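Local coordinates for SsDNA-binding protein essential for mitochondrial genome maintenance (Saccharomyces cerevisiae, PDB 6CQK) that binds single-stranded DNA preferentially and cooperatively, takes part in mitochondrial DNA replication and stimulates the PIF1 helicase, at residues 20-32 and 44-58. Sequence-based numbering, arbitrary orientation.
Sequences TSANNNRYLKYSI and WYNITVFNEPQINFL
Tyr30 and Ile47 meet at the apolar centre. Ile47 CB stands over one face of the Tyr30 ring, 3.9 Å from its centroid, a CH-pi contact offset toward the rim. The Tyr30 CG lies between backbone N and carbonyl carbon (chi1 72°), which swings the ring across to Ile47. Val49 CG2 reaches the Tyr30 ring edge, and Leu58 CD1 comes obliquely to Tyr30 CE1 at 3.7 Å. The Tyr30 hydroxyl is hydrogen-bonded to Gln94. On the sheet face of Leu28, Tyr30, Ile47 and Val49, Ile32 CD1 touches Ile47 CG1 at 3.7 Å. Leu28 CD2 packs against Ile55 CG2 and Leu58 CB, joining helix 52-58 to the sheet.

Strands 26-32 and 44-49 run antiparallel. Leu28-Val49, Tyr30-Ile47 and Ile32-Tyr45 are hydrogen-bonded pairs. The bond from Ile47 N to Tyr30 O is nearly straight, at 2.8 Å and 172°. Its return bond, Tyr30 N to Ile47 O, is longer at 3.3 Å.

At one end, Phe50 CE1 meets Tyr27 CB at 3.5 Å, and the two rings lie oblique, planes at 57°. Ser21 CB borders the Phe50 ring edge. The opposite face of the sheet carries Lys29, Thr48, Ser31 and Asn46. The Lys29 chain bends at chi2 and chi4, and Lys29 CE lies 3.3 Å from Thr48 OG1. At the other end, Ser31 OG lies at the Trp44 ring edge.

The second and third strands form an antiparallel hairpin of the OB fold; the helix between strands three and four packs on its buried face.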
ATOM      1  N   THR A  20     -29.002   1.328  -3.775  1.00 67.93           N
ATOM      2  CA  THR A  20     -29.286   1.259  -2.338  1.00 69.38           C
ATOM      3  C   THR A  20     -28.917  -0.082  -1.758  1.00 71.72           C
ATOM      4  O   THR A  20     -29.081  -1.129  -2.378  1.00 74.34           O
ATOM      5  CB  THR A  20     -30.755   1.632  -1.979  1.00 69.74           C
ATOM      6  OG1 THR A  20     -31.038   2.994  -2.357  1.00 65.30           O
ATOM      7  CG2 THR A  20     -31.025   1.457  -0.466  1.00 70.26           C
ATOM      8  N   SER A  21     -28.426  -0.033  -0.532  1.00 71.92           N
ATOM      9  CA  SER A  21     -27.670  -1.084  -0.045  1.00 72.31           C
ATOM     10  C   SER A  21     -28.344  -1.838   1.018  1.00 74.10           C
ATOM     11  O   SER A  21     -27.712  -2.023   2.023  1.00 91.47           O
ATOM     12  CB  SER A  21     -26.433  -0.458   0.584  1.00 75.20           C
ATOM     13  OG  SER A  21     -26.645  -0.138   1.965  1.00 79.21           O
ATOM     14  N   ALA A  22     -29.575  -2.285   0.937  1.00 72.62           N
ATOM     15  CA  ALA A  22     -30.006  -3.329   1.972  1.00 74.78           C
ATOM     16  C   ALA A  22     -30.027  -2.886   3.429  1.00 73.06           C
ATOM     17  O   ALA A  22     -30.982  -3.133   4.154  1.00 74.96           O
ATOM     18  CB  ALA A  22     -29.187  -4.631   1.855  1.00 74.63           C
ATOM     19  N   ASN A  23     -28.932  -2.288   3.851  1.00 75.64           N
ATOM     20  CA  ASN A  23     -28.803  -1.489   5.077  1.00 79.70           C
ATOM     21  C   ASN A  23     -29.399  -0.051   4.935  1.00 77.35           C
ATOM     22  O   ASN A  23     -29.509   0.686   5.905  1.00 81.31           O
ATOM     23  CB  ASN A  23     -27.305  -1.400   5.370  1.00 86.00           C
ATOM     24  CG  ASN A  23     -26.882  -2.215   6.561  1.00 92.77           C
ATOM     25  OD1 ASN A  23     -27.612  -3.115   7.019  1.00 93.95           O
ATOM     26  ND2 ASN A  23     -25.681  -1.908   7.085  1.00 96.57           N
ATOM     27  N   ASN A  24     -29.723   0.340   3.706  1.00 72.60           N
ATOM     28  CA  ASN A  24     -30.404   1.569   3.350  1.00 67.22           C
ATOM     29  C   ASN A  24     -29.473   2.706   3.216  1.00 66.87           C
ATOM     30  O   ASN A  24     -29.800   3.846   3.473  1.00 70.01           O
ATOM     31  CB  ASN A  24     -31.620   1.876   4.206  1.00 65.40           C
ATOM     32  CG  ASN A  24     -32.695   2.611   3.424  1.00 67.23           C
ATOM     33  OD1 ASN A  24     -32.580   2.826   2.210  1.00 67.04           O
ATOM     34  ND2 ASN A  24     -33.758   2.984   4.111  1.00 68.99           N
ATOM     35  N   ASN A  25     -28.306   2.388   2.720  1.00 67.72           N
ATOM     36  CA  ASN A  25     -27.395   3.404   2.276  1.00 69.39           C
ATOM     37  C   ASN A  25     -27.285   3.568   0.760  1.00 66.46           C
ATOM     38  O   ASN A  25     -27.347   2.632   0.003  1.00 62.22           O
ATOM     39  CB  ASN A  25     -26.013   3.100   2.833  1.00 72.74           C
ATOM     40  CG  ASN A  25     -25.919   3.440   4.280  1.00 75.95           C
ATOM     41  OD1 ASN A  25     -26.177   2.577   5.100  1.00 80.10           O
ATOM     42  ND2 ASN A  25     -25.616   4.694   4.618  1.00 78.79           N
ATOM     43  N   ARG A  26     -27.113   4.807   0.366  1.00 67.94           N
ATOM     44  CA  ARG A  26     -26.789   5.106  -0.981  1.00 70.23           C
ATOM     45  C   ARG A  26     -25.394   4.739  -1.169  1.00 70.36           C
ATOM     46  O   ARG A  26     -24.538   5.196  -0.402  1.00 68.09           O
ATOM     47  CB  ARG A  26     -26.824   6.577  -1.337  1.00 73.93           C
ATOM     48  CG  ARG A  26     -28.207   7.074  -1.455  1.00 78.58           C
ATOM     49  CD  ARG A  26     -29.002   6.180  -2.418  1.00 78.50           C
ATOM     50  NE  ARG A  26     -29.064   6.824  -3.717  1.00 81.82           N
ATOM     51  CZ  ARG A  26     -29.695   6.307  -4.766  1.00 88.89           C
ATOM     52  NH1 ARG A  26     -30.246   5.084  -4.728  1.00 91.04           N
ATOM     53  NH2 ARG A  26     -29.748   7.005  -5.898  1.00 95.00           N
ATOM     54  N   TYR A  27     -25.165   4.013  -2.259  1.00 71.57           N
ATOM     55  CA  TYR A  27     -23.830   3.840  -2.750  1.00 69.40           C
ATOM     56  C   TYR A  27     -23.702   3.942  -4.225  1.00 71.29           C
ATOM     57  O   TYR A  27     -24.657   3.664  -4.989  1.00 75.23           O
ATOM     58  CB  TYR A  27     -23.320   2.521  -2.334  1.00 68.98           C
ATOM     59  CG  TYR A  27     -23.954   1.297  -3.000  1.00 70.94           C
ATOM     60  CD1 TYR A  27     -23.407   0.681  -4.140  1.00 70.92           C
ATOM     61  CD2 TYR A  27     -25.062   0.688  -2.426  1.00 74.63           C
ATOM     62  CE1 TYR A  27     -23.968  -0.487  -4.695  1.00 72.62           C
ATOM     63  CE2 TYR A  27     -25.611  -0.490  -2.946  1.00 76.16           C
ATOM     64  CZ  TYR A  27     -25.069  -1.071  -4.074  1.00 75.19           C
ATOM     65  OH  TYR A  27     -25.692  -2.177  -4.586  1.00 75.01           O
ATOM     66  N   LEU A  28     -22.480   4.277  -4.606  1.00 69.78           N
ATOM     67  CA  LEU A  28     -22.088   4.411  -5.986  1.00 69.73           C
ATOM     68  C   LEU A  28     -21.292   3.180  -6.436  1.00 66.42           C
ATOM     69  O   LEU A  28     -20.549   2.593  -5.661  1.00 65.15           O
ATOM     70  CB  LEU A  28     -21.272   5.672  -6.083  1.00 71.58           C
ATOM     71  CG  LEU A  28     -21.150   6.277  -7.454  1.00 75.47           C
ATOM     72  CD1 LEU A  28     -22.528   6.551  -8.063  1.00 77.34           C
ATOM     73  CD2 LEU A  28     -20.320   7.554  -7.376  1.00 79.24           C
ATOM     74  N   LYS A  29     -21.534   2.732  -7.663  1.00 66.82           N
ATOM     75  CA  LYS A  29     -20.830   1.558  -8.278  1.00 69.56           C
ATOM     76  C   LYS A  29     -20.124   2.019  -9.534  1.00 64.58           C
ATOM     77  O   LYS A  29     -20.651   2.846 -10.261  1.00 64.61           O
ATOM     78  CB  LYS A  29     -21.789   0.393  -8.667  1.00 74.95           C
ATOM     79  CG  LYS A  29     -21.882  -0.776  -7.648  1.00 86.57           C
ATOM     80  CD  LYS A  29     -20.900  -1.934  -7.952  1.00 93.51           C
ATOM     81  CE  LYS A  29     -20.713  -2.845  -6.752  1.00 92.78           C
ATOM     82  NZ  LYS A  29     -21.970  -3.529  -6.332  1.00 92.12           N
ATOM     83  N   TYR A  30     -18.905   1.555  -9.722  1.00 61.90           N
ATOM     84  CA  TYR A  30     -18.187   1.747 -10.960  1.00 60.92           C
ATOM     85  C   TYR A  30     -17.098   0.696 -11.030  1.00 61.52           C
ATOM     86  O   TYR A  30     -16.766   0.043 -10.023  1.00 66.86           O
ATOM     87  CB  TYR A  30     -17.610   3.163 -11.084  1.00 59.98           C
ATOM     88  CG  TYR A  30     -16.416   3.472 -10.181  1.00 60.36           C
ATOM     89  CD1 TYR A  30     -16.575   3.909  -8.871  1.00 58.00           C
ATOM     90  CD2 TYR A  30     -15.125   3.331 -10.649  1.00 59.64           C
ATOM     91  CE1 TYR A  30     -15.493   4.191  -8.066  1.00 56.26           C
ATOM     92  CE2 TYR A  30     -14.049   3.616  -9.821  1.00 58.32           C
ATOM     93  CZ  TYR A  30     -14.244   4.040  -8.525  1.00 54.91           C
ATOM     94  OH  TYR A  30     -13.131   4.241  -7.698  1.00 53.14           O
ATOM     95  N   SER A  31     -16.576   0.502 -12.226  1.00 60.39           N
ATOM     96  CA  SER A  31     -15.522  -0.470 -12.446  1.00 60.41           C
ATOM     97  C   SER A  31     -14.241   0.218 -12.979  1.00 58.78           C
ATOM     98  O   SER A  31     -14.335   1.257 -13.634  1.00 57.08           O
ATOM     99  CB  SER A  31     -15.991  -1.555 -13.398  1.00 60.35           C
ATOM    100  OG  SER A  31     -16.516  -0.953 -14.565  1.00 63.53           O
ATOM    101  N   ILE A  32     -13.079  -0.326 -12.565  1.00 56.31           N
ATOM    102  CA  ILE A  32     -11.782   0.128 -12.976  1.00 54.12           C
ATOM    103  C   ILE A  32     -11.212  -0.985 -13.855  1.00 54.45           C
ATOM    104  O   ILE A  32     -11.149  -2.130 -13.424  1.00 52.62           O
ATOM    105  CB  ILE A  32     -10.843   0.338 -11.735  1.00 53.06           C
ATOM    106  CG1 ILE A  32     -11.396   1.432 -10.840  1.00 52.51           C
ATOM    107  CG2 ILE A  32      -9.417   0.736 -12.152  1.00 51.82           C
ATOM    108  CD1 ILE A  32     -10.636   1.614  -9.559  1.00 54.29           C
ATOM    109  N   TRP A  44     -10.744  -6.278 -14.358  1.00 54.16           N
ATOM    110  CA  TRP A  44     -11.871  -5.406 -14.054  1.00 56.65           C
ATOM    111  C   TRP A  44     -12.224  -5.541 -12.576  1.00 56.25           C
ATOM    112  O   TRP A  44     -12.335  -6.670 -12.071  1.00 58.55           O
ATOM    113  CB  TRP A  44     -13.059  -5.823 -14.899  1.00 56.85           C
ATOM    114  CG  TRP A  44     -12.814  -5.485 -16.310  1.00 57.26           C
ATOM    115  CD1 TRP A  44     -12.180  -6.235 -17.267  1.00 55.69           C
ATOM    116  CD2 TRP A  44     -13.156  -4.249 -16.927  1.00 57.75           C
ATOM    117  NE1 TRP A  44     -12.129  -5.529 -18.455  1.00 55.06           N
ATOM    118  CE2 TRP A  44     -12.740  -4.316 -18.278  1.00 55.06           C
ATOM    119  CE3 TRP A  44     -13.806  -3.088 -16.466  1.00 57.78           C
ATOM    120  CZ2 TRP A  44     -12.916  -3.268 -19.138  1.00 54.97           C
ATOM    121  CZ3 TRP A  44     -14.030  -2.051 -17.360  1.00 57.24           C
ATOM    122  CH2 TRP A  44     -13.591  -2.139 -18.666  1.00 56.56           C
ATOM    123  N   TYR A  45     -12.333  -4.430 -11.872  1.00 54.95           N
ATOM    124  CA  TYR A  45     -12.581  -4.471 -10.417  1.00 56.35           C
ATOM    125  C   TYR A  45     -13.738  -3.570 -10.161  1.00 57.72           C
ATOM    126  O   TYR A  45     -13.740  -2.436 -10.674  1.00 57.86           O
ATOM    127  CB  TYR A  45     -11.373  -3.956  -9.636  1.00 55.26           C
ATOM    128  CG  TYR A  45     -10.160  -4.843  -9.703  1.00 53.85           C
ATOM    129  CD1 TYR A  45     -10.161  -6.077  -9.080  1.00 54.15           C
ATOM    130  CD2 TYR A  45      -8.983  -4.444 -10.378  1.00 53.64           C
ATOM    131  CE1 TYR A  45      -9.018  -6.923  -9.148  1.00 56.44           C
ATOM    132  CE2 TYR A  45      -7.863  -5.285 -10.467  1.00 53.26           C
ATOM    133  CZ  TYR A  45      -7.884  -6.528  -9.857  1.00 54.11           C
ATOM    134  OH  TYR A  45      -6.813  -7.375  -9.838  1.00 55.37           O
ATOM    135  N   ASN A  46     -14.748  -4.086  -9.464  1.00 59.89           N
ATOM    136  CA  ASN A  46     -15.930  -3.308  -9.176  1.00 64.87           C
ATOM    137  C   ASN A  46     -15.825  -2.709  -7.806  1.00 65.66           C
ATOM    138  O   ASN A  46     -15.553  -3.422  -6.818  1.00 69.10           O
ATOM    139  CB  ASN A  46     -17.136  -4.183  -9.229  1.00 70.99           C
ATOM    140  CG  ASN A  46     -17.274  -4.849 -10.579  1.00 81.27           C
ATOM    141  OD1 ASN A  46     -17.392  -4.169 -11.623  1.00 91.56           O
ATOM    142  ND2 ASN A  46     -17.261  -6.177 -10.593  1.00 83.85           N
ATOM    143  N   ILE A  47     -15.936  -1.394  -7.797  1.00 62.22           N
ATOM    144  CA  ILE A  47     -15.716  -0.580  -6.636  1.00 64.93           C
ATOM    145  C   ILE A  47     -17.067  -0.125  -6.113  1.00 69.03           C
ATOM    146  O   ILE A  47     -17.956   0.195  -6.906  1.00 65.96           O
ATOM    147  CB  ILE A  47     -14.962   0.712  -7.014  1.00 64.38           C
ATOM    148  CG1 ILE A  47     -13.676   0.386  -7.749  1.00 62.47           C
ATOM    149  CG2 ILE A  47     -14.690   1.562  -5.782  1.00 65.06           C
ATOM    150  CD1 ILE A  47     -12.788  -0.628  -7.050  1.00 62.77           C
ATOM    151  N   THR A  48     -17.198  -0.101  -4.782  1.00 67.74           N
ATOM    152  CA  THR A  48     -18.406   0.326  -4.140  1.00 63.96           C
ATOM    153  C   THR A  48     -17.976   1.528  -3.374  1.00 60.98           C
ATOM    154  O   THR A  48     -16.945   1.516  -2.765  1.00 62.31           O
ATOM    155  CB  THR A  48     -18.916  -0.775  -3.183  1.00 66.95           C
ATOM    156  OG1 THR A  48     -19.192  -1.982  -3.924  1.00 69.52           O
ATOM    157  CG2 THR A  48     -20.167  -0.351  -2.493  1.00 67.71           C
ATOM    158  N   VAL A  49     -18.784   2.560  -3.391  1.00 60.82           N
ATOM    159  CA  VAL A  49     -18.512   3.777  -2.648  1.00 62.08           C
ATOM    160  C   VAL A  49     -19.670   4.237  -1.750  1.00 65.68           C
ATOM    161  O   VAL A  49     -20.792   4.517  -2.227  1.00 65.49           O
ATOM    162  CB  VAL A  49     -18.215   4.943  -3.559  1.00 63.11           C
ATOM    163  CG1 VAL A  49     -17.538   6.032  -2.749  1.00 64.02           C
ATOM    164  CG2 VAL A  49     -17.317   4.511  -4.725  1.00 64.06           C
ATOM    165  N   PHE A  50     -19.411   4.241  -0.438  1.00 66.26           N
ATOM    166  CA  PHE A  50     -20.339   4.811   0.507  1.00 63.73           C
ATOM    167  C   PHE A  50     -19.894   6.202   0.914  1.00 64.32           C
ATOM    168  O   PHE A  50     -20.756   7.042   1.084  1.00 68.91           O
ATOM    169  CB  PHE A  50     -20.504   3.931   1.712  1.00 61.52           C
ATOM    170  CG  PHE A  50     -21.105   2.611   1.415  1.00 61.79           C
ATOM    171  CD1 PHE A  50     -22.431   2.471   1.174  1.00 62.22           C
ATOM    172  CD2 PHE A  50     -20.325   1.484   1.377  1.00 66.07           C
ATOM    173  CE1 PHE A  50     -22.988   1.224   0.889  1.00 62.59           C
ATOM    174  CE2 PHE A  50     -20.871   0.224   1.099  1.00 67.01           C
ATOM    175  CZ  PHE A  50     -22.215   0.098   0.863  1.00 63.97           C
ATOM    176  N   ASN A  51     -18.604   6.454   1.108  1.00 64.82           N
ATOM    177  CA  ASN A  51     -18.142   7.735   1.666  1.00 68.86           C
ATOM    178  C   ASN A  51     -18.652   8.853   0.809  1.00 71.82           C
ATOM    179  O   ASN A  51     -18.263   9.018  -0.334  1.00 66.52           O
ATOM    180  CB  ASN A  51     -16.627   7.778   1.788  1.00 71.98           C
ATOM    181  CG  ASN A  51     -16.060   9.165   2.132  1.00 76.15           C
ATOM    182  OD1 ASN A  51     -16.116  10.112   1.357  1.00 79.87           O
ATOM    183  ND2 ASN A  51     -15.499   9.275   3.310  1.00 78.52           N
ATOM    184  N   GLU A  52     -19.600   9.593   1.378  1.00 82.28           N
ATOM    185  CA  GLU A  52     -20.384  10.526   0.588  1.00 90.66           C
ATOM    186  C   GLU A  52     -19.523  11.633  -0.026  1.00 89.53           C
ATOM    187  O   GLU A  52     -19.754  12.007  -1.190  1.00 87.25           O
ATOM    188  CB  GLU A  52     -21.532  11.106   1.408  1.00 95.62           C
ATOM    189  CG  GLU A  52     -22.693  11.574   0.557  1.00101.39           C
ATOM    190  CD  GLU A  52     -23.608  12.388   1.386  1.00107.58           C
ATOM    191  OE1 GLU A  52     -24.556  11.836   1.959  1.00109.34           O
ATOM    192  OE2 GLU A  52     -23.315  13.568   1.489  1.00116.39           O
ATOM    193  N   PRO A  53     -18.543  12.154   0.740  1.00 86.33           N
ATOM    194  CA  PRO A  53     -17.671  13.155   0.110  1.00 84.50           C
ATOM    195  C   PRO A  53     -17.005  12.616  -1.169  1.00 81.33           C
ATOM    196  O   PRO A  53     -16.931  13.340  -2.165  1.00 83.44           O
ATOM    197  CB  PRO A  53     -16.630  13.454   1.197  1.00 83.80           C
ATOM    198  CG  PRO A  53     -17.264  13.083   2.491  1.00 84.48           C
ATOM    199  CD  PRO A  53     -18.393  12.123   2.212  1.00 86.78           C
ATOM    200  N   GLN A  54     -16.573  11.361  -1.136  1.00 73.56           N
ATOM    201  CA  GLN A  54     -15.972  10.743  -2.303  1.00 72.53           C
ATOM    202  C   GLN A  54     -17.007  10.474  -3.388  1.00 73.41           C
ATOM    203  O   GLN A  54     -16.735  10.645  -4.570  1.00 71.66           O
ATOM    204  CB  GLN A  54     -15.241   9.458  -1.922  1.00 70.75           C
ATOM    205  CG  GLN A  54     -13.970   9.748  -1.169  1.00 69.88           C
ATOM    206  CD  GLN A  54     -13.328   8.516  -0.580  1.00 71.86           C
ATOM    207  OE1 GLN A  54     -13.326   7.465  -1.195  1.00 82.24           O
ATOM    208  NE2 GLN A  54     -12.714   8.653   0.574  1.00 71.68           N
ATOM    209  N   ILE A  55     -18.209  10.074  -2.984  1.00 73.89           N
ATOM    210  CA  ILE A  55     -19.289   9.888  -3.938  1.00 72.10           C
ATOM    211  C   ILE A  55     -19.458  11.175  -4.741  1.00 77.13           C
ATOM    212  O   ILE A  55     -19.611  11.137  -5.970  1.00 76.98           O
ATOM    213  CB  ILE A  55     -20.600   9.481  -3.240  1.00 67.98           C
ATOM    214  CG1 ILE A  55     -20.449   8.116  -2.572  1.00 65.80           C
ATOM    215  CG2 ILE A  55     -21.744   9.472  -4.247  1.00 67.97           C
ATOM    216  CD1 ILE A  55     -21.738   7.508  -2.114  1.00 65.40           C
ATOM    217  N   ASN A  56     -19.474  12.314  -4.039  1.00 83.61           N
ATOM    218  CA  ASN A  56     -19.676  13.610  -4.702  1.00 89.42           C
ATOM    219  C   ASN A  56     -18.482  13.932  -5.567  1.00 88.29           C
ATOM    220  O   ASN A  56     -18.650  14.324  -6.719  1.00 82.98           O
ATOM    221  CB  ASN A  56     -19.907  14.758  -3.707  1.00 93.65           C
ATOM    222  CG  ASN A  56     -21.236  14.646  -2.978  1.00 91.32           C
ATOM    223  OD1 ASN A  56     -22.222  14.130  -3.508  1.00 85.76           O
ATOM    224  ND2 ASN A  56     -21.253  15.120  -1.740  1.00 90.81           N
ATOM    225  N   PHE A  57     -17.285  13.773  -4.995  1.00 88.54           N
ATOM    226  CA  PHE A  57     -16.009  14.001  -5.738  1.00 88.35           C
ATOM    227  C   PHE A  57     -15.999  13.272  -7.076  1.00 84.17           C
ATOM    228  O   PHE A  57     -15.573  13.856  -8.072  1.00 79.18           O
ATOM    229  CB  PHE A  57     -14.763  13.620  -4.883  1.00 87.30           C
ATOM    230  CG  PHE A  57     -13.431  13.991  -5.522  1.00 84.76           C
ATOM    231  CD1 PHE A  57     -12.901  13.175  -6.472  1.00 86.80           C
ATOM    232  CD2 PHE A  57     -12.717  15.151  -5.186  1.00 83.99           C
ATOM    233  CE1 PHE A  57     -11.704  13.469  -7.093  1.00 84.33           C
ATOM    234  CE2 PHE A  57     -11.512  15.459  -5.817  1.00 83.83           C
ATOM    235  CZ  PHE A  57     -11.012  14.604  -6.787  1.00 83.59           C
ATOM    236  N   LEU A  58     -16.539  12.045  -7.081  1.00 83.61           N
ATOM    237  CA  LEU A  58     -16.601  11.230  -8.285  1.00 86.71           C
ATOM    238  C   LEU A  58     -17.604  11.753  -9.288  1.00 88.60           C
ATOM    239  O   LEU A  58     -17.253  12.037 -10.437  1.00 86.93           O
ATOM    240  CB  LEU A  58     -16.928   9.773  -7.960  1.00 86.23           C
ATOM    241  CG  LEU A  58     -15.756   8.943  -7.400  1.00 83.74           C
ATOM    242  CD1 LEU A  58     -16.202   7.616  -6.784  1.00 81.58           C
ATOM    243  CD2 LEU A  58     -14.730   8.682  -8.486  1.00 82.05           C
TER